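Local coordinates for protein prolyl 4-hydroxylase (Phytophthora capsici LT1534, PDB 6IUQ) that probably hydroxylates proline residues to 4-hydroxyproline, as an iron(II)-dependent oxygenase of the 2-oxoglutarate family with a double-stranded beta-helix core, at residues 102-107 against 113-118. Residues are numbered along the deposited sequence; the frame is centred on the assembly and turned at random.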
ATOM      1  N   ALA A 102       3.580 -21.027  14.928  1.00 45.60           N
ATOM      2  CA  ALA A 102       4.197 -22.287  14.542  1.00 49.70           C
ATOM      3  C   ALA A 102       5.092 -22.080  13.335  1.00 48.40           C
ATOM      4  O   ALA A 102       6.167 -22.667  13.227  1.00 49.36           O
ATOM      5  CB  ALA A 102       3.130 -23.332  14.243  1.00 54.35           C
ATOM      6  N   LEU A 103       4.623 -21.236  12.426  1.00 47.91           N
ATOM      7  CA  LEU A 103       5.344 -20.909  11.209  1.00 42.93           C
ATOM      8  C   LEU A 103       6.504 -19.968  11.524  1.00 44.68           C
ATOM      9  O   LEU A 103       7.623 -20.133  11.030  1.00 39.55           O
ATOM     10  CB  LEU A 103       4.392 -20.268  10.201  1.00 42.36           C
ATOM     11  CG  LEU A 103       4.892 -20.066   8.778  1.00 45.55           C
ATOM     12  CD1 LEU A 103       5.734 -21.254   8.365  1.00 48.32           C
ATOM     13  CD2 LEU A 103       3.698 -19.923   7.863  1.00 41.01           C
ATOM     14  N   ARG A 104       6.222 -18.994  12.379  1.00 42.23           N
ATOM     15  CA  ARG A 104       7.171 -17.939  12.671  1.00 40.90           C
ATOM     16  C   ARG A 104       8.409 -18.470  13.348  1.00 40.74           C
ATOM     17  O   ARG A 104       9.506 -17.958  13.134  1.00 40.73           O
ATOM     18  CB  ARG A 104       6.521 -16.872  13.541  1.00 42.76           C
ATOM     19  CG  ARG A 104       6.390 -15.551  12.851  1.00 37.72           C
ATOM     20  CD  ARG A 104       5.800 -14.554  13.790  1.00 36.92           C
ATOM     21  NE  ARG A 104       4.386 -14.822  13.978  1.00 43.61           N
ATOM     22  CZ  ARG A 104       3.813 -14.984  15.158  1.00 37.02           C
ATOM     23  NH1 ARG A 104       4.533 -14.893  16.267  1.00 37.30           N
ATOM     24  NH2 ARG A 104       2.516 -15.229  15.219  1.00 42.09           N
ATOM     25  N   THR A 105       8.227 -19.509  14.157  1.00 46.03           N
ATOM     26  CA  THR A 105       9.334 -20.161  14.858  1.00 42.66           C
ATOM     27  C   THR A 105      10.370 -20.747  13.894  1.00 37.64           C
ATOM     28  O   THR A 105      11.529 -20.947  14.264  1.00 38.33           O
ATOM     29  CB  THR A 105       8.805 -21.275  15.790  1.00 52.30           C
ATOM     30  OG1 THR A 105       7.725 -20.757  16.577  1.00 56.16           O
ATOM     31  CG2 THR A 105       9.903 -21.790  16.722  1.00 48.87           C
ATOM     32  N   LYS A 106       9.967 -21.001  12.654  1.00 37.81           N
ATOM     33  CA  LYS A 106      10.907 -21.518  11.665  1.00 37.37           C
ATOM     34  C   LYS A 106      11.828 -20.439  11.113  1.00 36.94           C
ATOM     35  O   LYS A 106      12.877 -20.760  10.573  1.00 33.94           O
ATOM     36  CB  LYS A 106      10.169 -22.190  10.504  1.00 37.86           C
ATOM     37  CG  LYS A 106       9.231 -23.310  10.934  1.00 39.91           C
ATOM     38  CD  LYS A 106       8.550 -23.967   9.741  1.00 43.80           C
ATOM     39  CE  LYS A 106       7.728 -25.184  10.179  1.00 50.32           C
ATOM     40  NZ  LYS A 106       8.570 -26.235  10.840  1.00 50.90           N
ATOM     41  N   VAL A 107      11.441 -19.166  11.248  1.00 40.49           N
ATOM     42  CA  VAL A 107      12.168 -18.066  10.597  1.00 26.63           C
ATOM     43  C   VAL A 107      12.459 -16.891  11.536  1.00 28.11           C
ATOM     44  O   VAL A 107      11.712 -15.907  11.584  1.00 27.57           O
ATOM     45  CB  VAL A 107      11.392 -17.560   9.368  1.00 32.69           C
ATOM     46  CG1 VAL A 107      11.671 -18.450   8.153  1.00 29.61           C
ATOM     47  CG2 VAL A 107       9.882 -17.503   9.657  1.00 30.07           C
ATOM     48  N   LEU A 113      10.910  -9.618  13.190  1.00 20.63           N
ATOM     49  CA  LEU A 113      10.278  -8.492  12.513  1.00 23.32           C
ATOM     50  C   LEU A 113       8.809  -8.458  12.901  1.00 21.32           C
ATOM     51  O   LEU A 113       8.260  -7.400  13.121  1.00 15.89           O
ATOM     52  CB  LEU A 113      10.432  -8.565  10.993  1.00 19.43           C
ATOM     53  CG  LEU A 113       9.834  -7.339  10.277  1.00 23.61           C
ATOM     54  CD1 LEU A 113      10.304  -6.028  10.916  1.00 21.96           C
ATOM     55  CD2 LEU A 113      10.151  -7.339   8.787  1.00 15.29           C
ATOM     56  N   PHE A 114       8.185  -9.621  13.026  1.00 21.74           N
ATOM     57  CA  PHE A 114       6.780  -9.658  13.412  1.00 25.29           C
ATOM     58  C   PHE A 114       6.564  -9.037  14.792  1.00 22.47           C
ATOM     59  O   PHE A 114       5.589  -8.351  15.008  1.00 21.05           O
ATOM     60  CB  PHE A 114       6.242 -11.088  13.404  1.00 26.84           C
ATOM     61  CG  PHE A 114       4.810 -11.194  13.861  1.00 29.59           C
ATOM     62  CD1 PHE A 114       3.770 -11.094  12.946  1.00 30.44           C
ATOM     63  CD2 PHE A 114       4.498 -11.391  15.203  1.00 24.82           C
ATOM     64  CE1 PHE A 114       2.448 -11.190  13.360  1.00 30.48           C
ATOM     65  CE2 PHE A 114       3.180 -11.475  15.622  1.00 25.06           C
ATOM     66  CZ  PHE A 114       2.155 -11.378  14.700  1.00 27.54           C
ATOM     67  N   HIS A 115       7.491  -9.269  15.710  1.00 24.52           N
ATOM     68  CA  HIS A 115       7.362  -8.800  17.084  1.00 22.36           C
ATOM     69  C   HIS A 115       7.904  -7.398  17.296  1.00 23.13           C
ATOM     70  O   HIS A 115       7.692  -6.781  18.337  1.00 24.35           O
ATOM     71  CB  HIS A 115       8.080  -9.771  18.033  1.00 26.24           C
ATOM     72  CG  HIS A 115       7.303 -11.023  18.301  1.00 31.59           C
ATOM     73  ND1 HIS A 115       7.684 -12.256  17.819  1.00 35.41           N
ATOM     74  CD2 HIS A 115       6.155 -11.225  18.993  1.00 26.47           C
ATOM     75  CE1 HIS A 115       6.810 -13.166  18.216  1.00 34.03           C
ATOM     76  NE2 HIS A 115       5.873 -12.565  18.925  1.00 28.13           N
ATOM     77  N   SER A 116       8.618  -6.885  16.311  1.00 23.69           N
ATOM     78  CA  SER A 116       9.143  -5.533  16.425  1.00 26.86           C
ATOM     79  C   SER A 116       8.021  -4.494  16.501  1.00 26.24           C
ATOM     80  O   SER A 116       7.005  -4.601  15.809  1.00 27.23           O
ATOM     81  CB  SER A 116      10.069  -5.229  15.250  1.00 26.62           C
ATOM     82  OG  SER A 116      10.245  -3.837  15.132  1.00 29.03           O
ATOM     83  N   THR A 117       8.198  -3.495  17.355  1.00 25.08           N
ATOM     84  CA  THR A 117       7.217  -2.422  17.475  1.00 28.21           C
ATOM     85  C   THR A 117       7.783  -1.060  17.106  1.00 25.85           C
ATOM     86  O   THR A 117       7.177  -0.030  17.438  1.00 26.38           O
ATOM     87  CB  THR A 117       6.663  -2.303  18.903  1.00 31.60           C
ATOM     88  OG1 THR A 117       7.747  -2.055  19.810  1.00 30.69           O
ATOM     89  CG2 THR A 117       5.914  -3.553  19.293  1.00 25.27           C
ATOM     90  N   GLU A 118       8.940  -1.047  16.446  1.00 24.49           N
ATOM     91  CA  GLU A 118       9.608   0.214  16.110  1.00 24.44           C
ATOM     92  C   GLU A 118       8.712   1.073  15.223  1.00 26.16           C
ATOM     93  O   GLU A 118       8.535   2.271  15.470  1.00 29.53           O
ATOM     94  CB  GLU A 118      10.951  -0.053  15.433  1.00 25.55           C
ATOM     95  CG  GLU A 118      12.124  -0.072  16.418  1.00 33.68           C
ATOM     96  CD  GLU A 118      11.988  -1.169  17.471  1.00 40.86           C
ATOM     97  OE1 GLU A 118      11.598  -2.306  17.102  1.00 37.21           O
ATOM     98  OE2 GLU A 118      12.264  -0.899  18.667  1.00 45.06           O
TER
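A cation-pi stack joins two consecutive short helices here: Arg-104, on the short helix 101-104, lays its guanidinium on the ring of Phe-114 near the end of helix 108-115. Three measurements define it. Arg-104 CZ stands 3.8 Å from the centroid of the Phe-114 ring, the direction between them leans 21° from the ring normal, and the two planes differ by 11°, which makes this a near-parallel stack over the face. The aliphatic part of the arginine contributes too, since Arg-104 CD packs 3.5 Å from Phe-114 CG, at the base of the ring. With CG anti to the backbone N (chi1 177°), the phenylalanine directs its ring toward the arginine, whose own chain bends at chi3. His-115 closes on the guanidinium from its edge: Arg-104 NH1 is 3.5 Å from His-115 CE1, close to the guanidinium plane, while the imidazole is turned steeply against that plane, so this is contact without stacking. The chain passes from one helix to the next through a type I beta turn from Arg-104 to Val-107, supported by Val-107 N donating to Arg-104 O at 3.0 Å; Val-107 then takes the N-cap position of the next helix. Two short helices joined by a beta turn follow strand 94-97, which edges the larger antiparallel sheet of this double-stranded beta-helix protein. The guanidinium is also tied back toward that strand: NE of Arg-104 donates to Leu-98 O, and NH2 makes a weak hydrogen bond to His-99 O. These bonds to the backbone help fix the rotation of the buried group, and a long, weak ion pair from NH1 to Asp-111 may offset part of its charge.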